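Local coordinates for KDGF (Halomonas sp., PDB 5FQ0), which is probably an enzyme of uronate breakdown, a nickel-bound cupin expected to open ring-form unsaturated sugar acids released from pectin or alginate into linear ketones, at residues B[23-26]-B[32-35]; B[64-69]-B[73-78]; B[12-17]-B[34-39]. All coordinates share one frame; numbering follows the deposited sequence.

Contact 1 of 3, residues B[23-26]-B[32-35]; sequences RKIV and LMAV
V26 N donates to A34 O at 2.9 Å, and one residue along, I25 and V35 face each other as an antiparallel non-hydrogen-bonded pair with their CA atoms 4.5 Å apart. These are the arms of the beta hairpin 21-29/32-39, two neighbouring strands in the larger sheet of the cupin beta-barrel. The bond is bent, 142° at the hydrogen, and the donor sits tilted out of the carbonyl plane. A34 is also backbone-bonded to A27, and V26 has a psi of -60°, so the pairing here is consistent with a beta bulge.

R23, I25, M33 and V35 share one face. V35 sends CG1 anti to its backbone N (chi1 -175°), which lays this methyl against the aliphatic stem of R23, 3.5 Å from R23 CD. I25 comes from alongside: its CD1 is 4.2 Å from V35 CG1, while its other branch, CG2, meets the terminal methyl M33 CE at 4.0 Å. M111 covers R23 and V35. R23 NH1 makes a weak hydrogen bond to a citrate, probably from the crystallisation liquor; the R23 side chain lies about 10 Å from the nickel.

On the reverse face, V26 and A34 touch through their CB atoms, and both pack against apolar side chains of a neighbouring subunit. K24 leads away there beside F7, its ammonium hydrogen-bonded to H12 O. The backbone of K24 still works across the hairpin: its carbonyl O receives a CA-H...O contact from V35 CA at 3.6 Å, with V35 CG1 equally close to that oxygen.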
loop_
_atom_site.group_PDB
_atom_site.type_symbol
_atom_site.label_atom_id
_atom_site.label_comp_id
_atom_site.label_asym_id
_atom_site.label_seq_id
_atom_site.Cartn_x
_atom_site.Cartn_y
_atom_site.Cartn_z
ATOM N N ARG B 23 3.514 -14.114 -4.795
ATOM C CA ARG B 23 3.625 -12.928 -3.961
ATOM C C ARG B 23 5.006 -12.672 -3.445
ATOM O O ARG B 23 5.859 -13.541 -3.486
ATOM C CB ARG B 23 2.664 -12.990 -2.768
ATOM C CG ARG B 23 3.084 -13.900 -1.637
ATOM C CD ARG B 23 2.034 -13.779 -0.536
ATOM N NE ARG B 23 2.221 -14.866 0.404
ATOM C CZ ARG B 23 1.269 -15.668 0.849
ATOM N NH1 ARG B 23 0.003 -15.491 0.508
ATOM N NH2 ARG B 23 1.599 -16.633 1.678
ATOM N N LYS B 24 5.209 -11.464 -2.956
ATOM C CA LYS B 24 6.388 -11.150 -2.155
ATOM C C LYS B 24 5.901 -10.408 -0.901
ATOM O O LYS B 24 5.122 -9.432 -1.023
ATOM C CB LYS B 24 7.339 -10.247 -2.913
ATOM C CG LYS B 24 7.813 -10.771 -4.270
ATOM C CD LYS B 24 8.897 -9.847 -4.816
ATOM C CE LYS B 24 9.241 -10.184 -6.276
ATOM N NZ LYS B 24 10.441 -9.431 -6.768
ATOM N N ILE B 25 6.366 -10.844 0.270
ATOM C CA ILE B 25 6.098 -10.130 1.525
ATOM C C ILE B 25 6.961 -8.873 1.489
ATOM O O ILE B 25 8.159 -8.983 1.450
ATOM C CB ILE B 25 6.513 -10.948 2.773
ATOM C CG1 ILE B 25 5.863 -12.360 2.769
ATOM C CG2 ILE B 25 6.208 -10.149 4.067
ATOM C CD1 ILE B 25 4.367 -12.335 2.750
ATOM N N VAL B 26 6.350 -7.698 1.445
ATOM C CA VAL B 26 7.074 -6.440 1.284
ATOM C C VAL B 26 7.715 -5.985 2.621
ATOM O O VAL B 26 8.936 -5.870 2.726
ATOM C CB VAL B 26 6.160 -5.375 0.615
ATOM C CG1 VAL B 26 6.751 -3.989 0.707
ATOM C CG2 VAL B 26 5.909 -5.761 -0.863
ATOM N N LEU B 32 1.165 -3.989 11.208
ATOM C CA LEU B 32 1.019 -3.496 9.842
ATOM C C LEU B 32 1.847 -4.335 8.898
ATOM O O LEU B 32 2.981 -4.668 9.194
ATOM C CB LEU B 32 1.494 -2.031 9.760
ATOM C CG LEU B 32 1.241 -1.218 8.491
ATOM C CD1 LEU B 32 -0.242 -1.176 8.165
ATOM C CD2 LEU B 32 1.834 0.186 8.627
ATOM N N MET B 33 1.281 -4.661 7.740
ATOM C CA MET B 33 1.966 -5.503 6.775
ATOM C C MET B 33 1.543 -5.123 5.348
ATOM O O MET B 33 0.370 -4.763 5.110
ATOM C CB MET B 33 1.633 -6.975 7.061
ATOM C CG MET B 33 2.208 -7.987 6.062
ATOM S SD MET B 33 1.814 -9.721 6.432
ATOM C CE MET B 33 3.365 -10.436 6.900
ATOM N N ALA B 34 2.491 -5.206 4.421
ATOM C CA ALA B 34 2.235 -5.005 3.002
ATOM C C ALA B 34 2.746 -6.234 2.257
ATOM O O ALA B 34 3.840 -6.730 2.549
ATOM C CB ALA B 34 2.933 -3.727 2.493
ATOM N N VAL B 35 1.962 -6.704 1.291
ATOM C CA VAL B 35 2.300 -7.874 0.488
ATOM C C VAL B 35 2.051 -7.482 -0.960
ATOM O O VAL B 35 1.013 -6.905 -1.273
ATOM C CB VAL B 35 1.400 -9.091 0.843
ATOM C CG1 VAL B 35 1.845 -10.329 0.076
ATOM C CG2 VAL B 35 1.396 -9.354 2.353
#

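Contact 2 of 3, residues B[64-69]-B[73-78]; sequences FEVELE and RRLSPG
L75 and V66 meet obliquely across two strands, L75 CD1 resting 3.9 Å from V66 CG2. This is a diagonal contact, because L75 is paired with F64 and V66 with R73, on the short edge hairpin 64-68/71-75 of the cupin's smaller sheet. V66 places CG1 anti to its backbone N (chi1 165°), leaving CG2 as the branch that touches the leucine.

Four backbone hydrogen bonds carry the pairing. F64 and L75 exchange two, the straighter being L75 N to F64 O at 2.8 Å and 174°; V66 and R73 exchange the other two, with V66 N to R73 O also at 2.8 Å. Between them E65 and R74 form the non-hydrogen-bonded pair, with CA-H...O contacts from R74 CA to F64 O and from E65 CA to R73 O, both 3.4 Å.

R73 lies on the same face as V66 and L75, and its NH1 is salt-bridged to E71. Side chains of a neighbouring subunit pack here, aromatic on V66 and on R73 and apolar on L75, while F81 packs on V66 from within the chain.

On the other face, E65 OE1 and R74 NH2 stay 6.8 Å apart, too far for a salt bridge. Main-chain bonds therefore carry most of the hold, with the V66-L75 contact added, and E65 and R74 would probably contribute no more than a diffuse attraction.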
loop_
_atom_site.group_PDB
_atom_site.type_symbol
_atom_site.label_atom_id
_atom_site.label_comp_id
_atom_site.label_asym_id
_atom_site.label_seq_id
_atom_site.Cartn_x
_atom_site.Cartn_y
_atom_site.Cartn_z
ATOM N N PHE B 64 -8.462 -5.670 -11.922
ATOM C CA PHE B 64 -9.198 -6.714 -11.187
ATOM C C PHE B 64 -10.681 -6.385 -11.162
ATOM O O PHE B 64 -11.052 -5.200 -11.050
ATOM C CB PHE B 64 -8.767 -6.737 -9.708
ATOM C CG PHE B 64 -7.341 -7.141 -9.492
ATOM C CD1 PHE B 64 -6.301 -6.208 -9.612
ATOM C CD2 PHE B 64 -7.032 -8.450 -9.174
ATOM C CE1 PHE B 64 -4.972 -6.606 -9.407
ATOM C CE2 PHE B 64 -5.717 -8.853 -8.972
ATOM C CZ PHE B 64 -4.686 -7.935 -9.064
ATOM N N GLU B 65 -11.528 -7.415 -11.203
ATOM C CA GLU B 65 -12.884 -7.201 -10.718
ATOM C C GLU B 65 -12.898 -7.608 -9.254
ATOM O O GLU B 65 -12.588 -8.758 -8.906
ATOM C CB GLU B 65 -13.965 -7.953 -11.482
ATOM C CG GLU B 65 -15.251 -7.850 -10.662
ATOM C CD GLU B 65 -16.540 -8.172 -11.386
ATOM O OE1 GLU B 65 -17.061 -7.281 -12.101
ATOM O OE2 GLU B 65 -17.066 -9.287 -11.184
ATOM N N VAL B 66 -13.229 -6.665 -8.393
ATOM C CA VAL B 66 -13.199 -6.919 -6.960
ATOM C C VAL B 66 -14.640 -6.967 -6.472
ATOM O O VAL B 66 -15.481 -6.128 -6.869
ATOM C CB VAL B 66 -12.396 -5.843 -6.198
ATOM C CG1 VAL B 66 -12.682 -5.910 -4.696
ATOM C CG2 VAL B 66 -10.897 -6.015 -6.459
ATOM N N GLU B 67 -14.901 -7.959 -5.631
ATOM C CA GLU B 67 -16.193 -8.128 -4.988
ATOM C C GLU B 67 -16.101 -7.807 -3.508
ATOM O O GLU B 67 -15.283 -8.397 -2.792
ATOM C CB GLU B 67 -16.685 -9.559 -5.173
ATOM C CG GLU B 67 -18.018 -9.799 -4.503
ATOM C CD GLU B 67 -18.488 -11.233 -4.648
ATOM O OE1 GLU B 67 -17.645 -12.148 -4.795
ATOM O OE2 GLU B 67 -19.717 -11.428 -4.620
ATOM N N LEU B 68 -16.942 -6.869 -3.065
ATOM C CA LEU B 68 -16.994 -6.440 -1.687
ATOM C C LEU B 68 -18.423 -6.600 -1.200
ATOM O O LEU B 68 -19.297 -5.848 -1.619
ATOM C CB LEU B 68 -16.643 -4.965 -1.588
ATOM C CG LEU B 68 -15.275 -4.452 -1.193
ATOM C CD1 LEU B 68 -15.460 -2.958 -0.903
ATOM C CD2 LEU B 68 -14.732 -5.226 0.015
ATOM N N GLU B 69 -18.633 -7.562 -0.312
ATOM C CA GLU B 69 -19.969 -7.946 0.188
ATOM C C GLU B 69 -20.985 -7.938 -0.960
ATOM O O GLU B 69 -21.943 -7.167 -0.939
ATOM C CB GLU B 69 -20.425 -7.031 1.344
ATOM C CG GLU B 69 -19.770 -7.290 2.706
ATOM C CD GLU B 69 -20.091 -8.650 3.330
ATOM O OE1 GLU B 69 -20.997 -9.359 2.808
ATOM O OE2 GLU B 69 -19.448 -9.021 4.346
ATOM N N ARG B 73 -16.768 -4.103 -8.524
ATOM C CA ARG B 73 -16.222 -2.999 -9.330
ATOM C C ARG B 73 -14.966 -3.427 -10.079
ATOM O O ARG B 73 -14.204 -4.271 -9.579
ATOM C CB ARG B 73 -15.876 -1.790 -8.456
ATOM C CG ARG B 73 -17.026 -1.271 -7.620
ATOM C CD ARG B 73 -17.913 -0.342 -8.419
ATOM N NE ARG B 73 -17.456 1.023 -8.263
ATOM C CZ ARG B 73 -17.772 1.794 -7.225
ATOM N NH1 ARG B 73 -18.569 1.327 -6.261
ATOM N NH2 ARG B 73 -17.297 3.034 -7.156
ATOM N N ARG B 74 -14.740 -2.823 -11.246
ATOM C CA ARG B 74 -13.509 -3.036 -12.034
ATOM C C ARG B 74 -12.515 -1.996 -11.542
ATOM O O ARG B 74 -12.787 -0.808 -11.623
ATOM C CB ARG B 74 -13.761 -2.864 -13.540
ATOM C CG ARG B 74 -12.507 -2.885 -14.441
ATOM C CD ARG B 74 -12.770 -2.403 -15.897
ATOM N NE ARG B 74 -14.066 -2.887 -16.408
ATOM C CZ ARG B 74 -15.146 -2.133 -16.647
ATOM N NH1 ARG B 74 -15.111 -0.813 -16.516
ATOM N NH2 ARG B 74 -16.269 -2.710 -17.049
ATOM N N LEU B 75 -11.377 -2.441 -11.028
ATOM C CA LEU B 75 -10.368 -1.532 -10.435
ATOM C C LEU B 75 -9.099 -1.582 -11.264
ATOM O O LEU B 75 -8.613 -2.667 -11.607
ATOM C CB LEU B 75 -10.051 -1.935 -8.983
ATOM C CG LEU B 75 -11.202 -1.936 -7.961
ATOM C CD1 LEU B 75 -10.630 -2.164 -6.577
ATOM C CD2 LEU B 75 -12.038 -0.649 -7.954
ATOM N N SER B 76 -8.575 -0.412 -11.612
ATOM C CA SER B 76 -7.331 -0.342 -12.388
ATOM C C SER B 76 -6.241 0.357 -11.521
ATOM O O SER B 76 -6.538 0.697 -10.365
ATOM C CB SER B 76 -7.629 0.378 -13.696
ATOM O OG SER B 76 -8.114 1.662 -13.385
ATOM N N PRO B 77 -4.984 0.518 -12.042
ATOM C CA PRO B 77 -3.867 1.085 -11.261
ATOM C C PRO B 77 -4.235 2.370 -10.583
ATOM O O PRO B 77 -4.713 3.281 -11.236
ATOM C CB PRO B 77 -2.806 1.363 -12.340
ATOM C CG PRO B 77 -3.009 0.216 -13.286
ATOM C CD PRO B 77 -4.527 0.182 -13.414
ATOM N N GLY B 78 -4.026 2.455 -9.271
ATOM C CA GLY B 78 -4.397 3.682 -8.578
ATOM C C GLY B 78 -5.700 3.549 -7.805
ATOM O O GLY B 78 -5.915 4.296 -6.850
#

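Contact 3 of 3, residues B[12-17]-B[34-39]; sequences HDWQDV and AVCVKF
The indole of W14 is sandwiched between two lysine chains: K38 lies over one face, and K24, from the strand in between, over the other. Of the two, K38 belongs to segment 34-39. Its CE stands over the centre of the indole, 3.5 Å from W14 CE2, in a CH-pi contact with the five-membered ring. Farther out, K38 NZ is a cation-pi partner, 4.5 Å from the centroid of that ring and only 2° off its normal. The bend at chi3 (59°) brings CE over the ring, and the one at chi4 (73°) sets NZ farther out, above the five-membered ring. The two side chains cross at about a right angle, and K38 CB reaches W14 CZ3 at 3.8 Å. The ammonium also hydrogen-bonds to Q22 OE1, which is likely to steady it over the ring.

The far rim of the indole meets C36. Its SG lies at the edge of the six-membered ring, 3.8 Å from W14 CH2, a sulfur-aromatic contact, while C36 O comes near the ring plane at the edge, 3.8 Å from W14 CZ3. An aromatic side chain of a neighbouring subunit packs on C36, and L99 packs on both W14 and K38.

With W14 cut back to an alanine, the two lysine chains would probably lose the flat surface between them, K38 NZ its cation-pi partner and C36 SG its contact at the ring edge.

No hydrogen bond joins the two segments, for strand 21-29 runs between them in the sheet. The tryptophan, at the approach to strand 15-18, instead reaches over that strand by side chain alone, a lysine-tryptophan-lysine cation-pi sandwich lying against the larger sheet of the cupin beta-barrel.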
loop_
_atom_site.group_PDB
_atom_site.type_symbol
_atom_site.label_atom_id
_atom_site.label_comp_id
_atom_site.label_asym_id
_atom_site.label_seq_id
_atom_site.Cartn_x
_atom_site.Cartn_y
_atom_site.Cartn_z
ATOM N N HIS B 12 14.371 -9.728 -4.191
ATOM C CA HIS B 12 13.480 -10.801 -3.708
ATOM C C HIS B 12 12.784 -11.580 -4.831
ATOM O O HIS B 12 12.320 -10.992 -5.796
ATOM C CB HIS B 12 12.417 -10.217 -2.760
ATOM C CG HIS B 12 12.998 -9.530 -1.560
ATOM N ND1 HIS B 12 13.172 -10.170 -0.351
ATOM C CD2 HIS B 12 13.485 -8.278 -1.400
ATOM C CE1 HIS B 12 13.725 -9.335 0.510
ATOM N NE2 HIS B 12 13.926 -8.176 -0.101
ATOM N N ASP B 13 12.705 -12.902 -4.679
ATOM C CA ASP B 13 12.019 -13.792 -5.626
ATOM C C ASP B 13 10.521 -13.792 -5.400
ATOM O O ASP B 13 10.071 -13.617 -4.258
ATOM C CB ASP B 13 12.486 -15.264 -5.410
ATOM C CG ASP B 13 13.978 -15.487 -5.687
ATOM O OD1 ASP B 13 14.656 -14.688 -6.375
ATOM O OD2 ASP B 13 14.466 -16.531 -5.225
ATOM N N TRP B 14 9.737 -14.059 -6.447
ATOM C CA TRP B 14 8.316 -14.340 -6.240
ATOM C C TRP B 14 8.142 -15.687 -5.536
ATOM O O TRP B 14 8.907 -16.599 -5.779
ATOM C CB TRP B 14 7.559 -14.382 -7.566
ATOM C CG TRP B 14 7.488 -13.058 -8.255
ATOM C CD1 TRP B 14 8.220 -12.673 -9.321
ATOM C CD2 TRP B 14 6.639 -11.949 -7.921
ATOM N NE1 TRP B 14 7.886 -11.384 -9.682
ATOM C CE2 TRP B 14 6.915 -10.921 -8.838
ATOM C CE3 TRP B 14 5.670 -11.730 -6.944
ATOM C CZ2 TRP B 14 6.249 -9.669 -8.808
ATOM C CZ3 TRP B 14 5.008 -10.478 -6.906
ATOM C CH2 TRP B 14 5.310 -9.479 -7.821
ATOM N N GLN B 15 7.136 -15.782 -4.667
ATOM C CA GLN B 15 6.817 -17.001 -3.927
ATOM C C GLN B 15 5.471 -17.491 -4.436
ATOM O O GLN B 15 4.545 -16.697 -4.557
ATOM C CB GLN B 15 6.695 -16.714 -2.409
ATOM C CG GLN B 15 7.943 -16.133 -1.743
ATOM C CD GLN B 15 9.160 -17.035 -1.914
ATOM O OE1 GLN B 15 9.066 -18.257 -1.769
ATOM N NE2 GLN B 15 10.298 -16.442 -2.280
ATOM N N ASP B 16 5.347 -18.784 -4.709
ATOM C CA ASP B 16 4.065 -19.341 -5.156
ATOM C C ASP B 16 3.029 -19.331 -4.042
ATOM O O ASP B 16 3.330 -19.680 -2.923
ATOM C CB ASP B 16 4.260 -20.755 -5.651
ATOM C CG ASP B 16 5.038 -20.793 -6.926
ATOM O OD1 ASP B 16 4.786 -19.934 -7.785
ATOM O OD2 ASP B 16 5.921 -21.643 -7.067
ATOM N N VAL B 17 1.824 -18.881 -4.344
ATOM C CA VAL B 17 0.755 -18.903 -3.375
ATOM C C VAL B 17 -0.113 -20.085 -3.758
ATOM O O VAL B 17 -0.224 -21.035 -2.979
ATOM C CB VAL B 17 -0.060 -17.600 -3.395
ATOM C CG1 VAL B 17 -1.248 -17.695 -2.432
ATOM C CG2 VAL B 17 0.838 -16.404 -3.079
ATOM N N ALA B 34 2.491 -5.206 4.421
ATOM C CA ALA B 34 2.235 -5.005 3.002
ATOM C C ALA B 34 2.746 -6.234 2.257
ATOM O O ALA B 34 3.840 -6.730 2.549
ATOM C CB ALA B 34 2.933 -3.727 2.493
ATOM N N VAL B 35 1.962 -6.704 1.291
ATOM C CA VAL B 35 2.300 -7.874 0.488
ATOM C C VAL B 35 2.051 -7.482 -0.960
ATOM O O VAL B 35 1.013 -6.905 -1.273
ATOM C CB VAL B 35 1.400 -9.091 0.843
ATOM C CG1 VAL B 35 1.845 -10.329 0.076
ATOM C CG2 VAL B 35 1.396 -9.354 2.353
ATOM N N CYS B 36 2.994 -7.756 -1.855
ATOM C CA CYS B 36 2.724 -7.496 -3.276
ATOM C C CYS B 36 2.249 -8.823 -3.859
ATOM O O CYS B 36 2.977 -9.818 -3.764
ATOM C CB CYS B 36 3.980 -6.976 -4.003
ATOM S SG CYS B 36 3.739 -6.681 -5.772
ATOM N N VAL B 37 1.041 -8.845 -4.446
ATOM C CA VAL B 37 0.452 -10.091 -4.997
ATOM C C VAL B 37 0.261 -9.977 -6.526
ATOM O O VAL B 37 -0.338 -9.019 -7.036
ATOM C CB VAL B 37 -0.901 -10.475 -4.316
ATOM C CG1 VAL B 37 -1.323 -11.916 -4.690
ATOM C CG2 VAL B 37 -0.804 -10.326 -2.790
ATOM N N LYS B 38 0.798 -10.958 -7.245
ATOM C CA LYS B 38 0.744 -11.003 -8.707
ATOM C C LYS B 38 -0.193 -12.108 -9.192
ATOM O O LYS B 38 0.011 -13.295 -8.872
ATOM C CB LYS B 38 2.142 -11.271 -9.280
ATOM C CG LYS B 38 2.185 -11.283 -10.811
ATOM C CD LYS B 38 3.610 -11.226 -11.334
ATOM C CE LYS B 38 4.469 -12.391 -10.834
ATOM N NZ LYS B 38 4.181 -13.705 -11.439
ATOM N N PHE B 39 -1.169 -11.714 -10.017
ATOM C CA PHE B 39 -2.154 -12.631 -10.557
ATOM C C PHE B 39 -1.915 -12.800 -12.058
ATOM O O PHE B 39 -1.690 -11.841 -12.758
ATOM C CB PHE B 39 -3.551 -12.013 -10.409
ATOM C CG PHE B 39 -4.127 -12.082 -9.027
ATOM C CD1 PHE B 39 -3.557 -11.382 -7.975
ATOM C CD2 PHE B 39 -5.326 -12.799 -8.802
ATOM C CE1 PHE B 39 -4.139 -11.424 -6.710
ATOM C CE2 PHE B 39 -5.895 -12.862 -7.543
ATOM C CZ PHE B 39 -5.311 -12.172 -6.496
#

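After strand 5-7 the chain passes through 12-17, crosses into strand 21-29, turns, and returns along strand 32-39. Contact 1 closes that short turn; contact 3 closes the wider loop around it, the two sharing A34 and V35. They also touch directly, through R23 N to Q15 O and K24 NZ to H12 O, so together they tie the first three strands of the larger sheet. Contact 2 follows in series, closing a tight hairpin at the edge of the smaller sheet, on the opposite side of the chain's centre. F64 of contact 2 meets F39 of contact 3 edge-to-face, linking the two sheets.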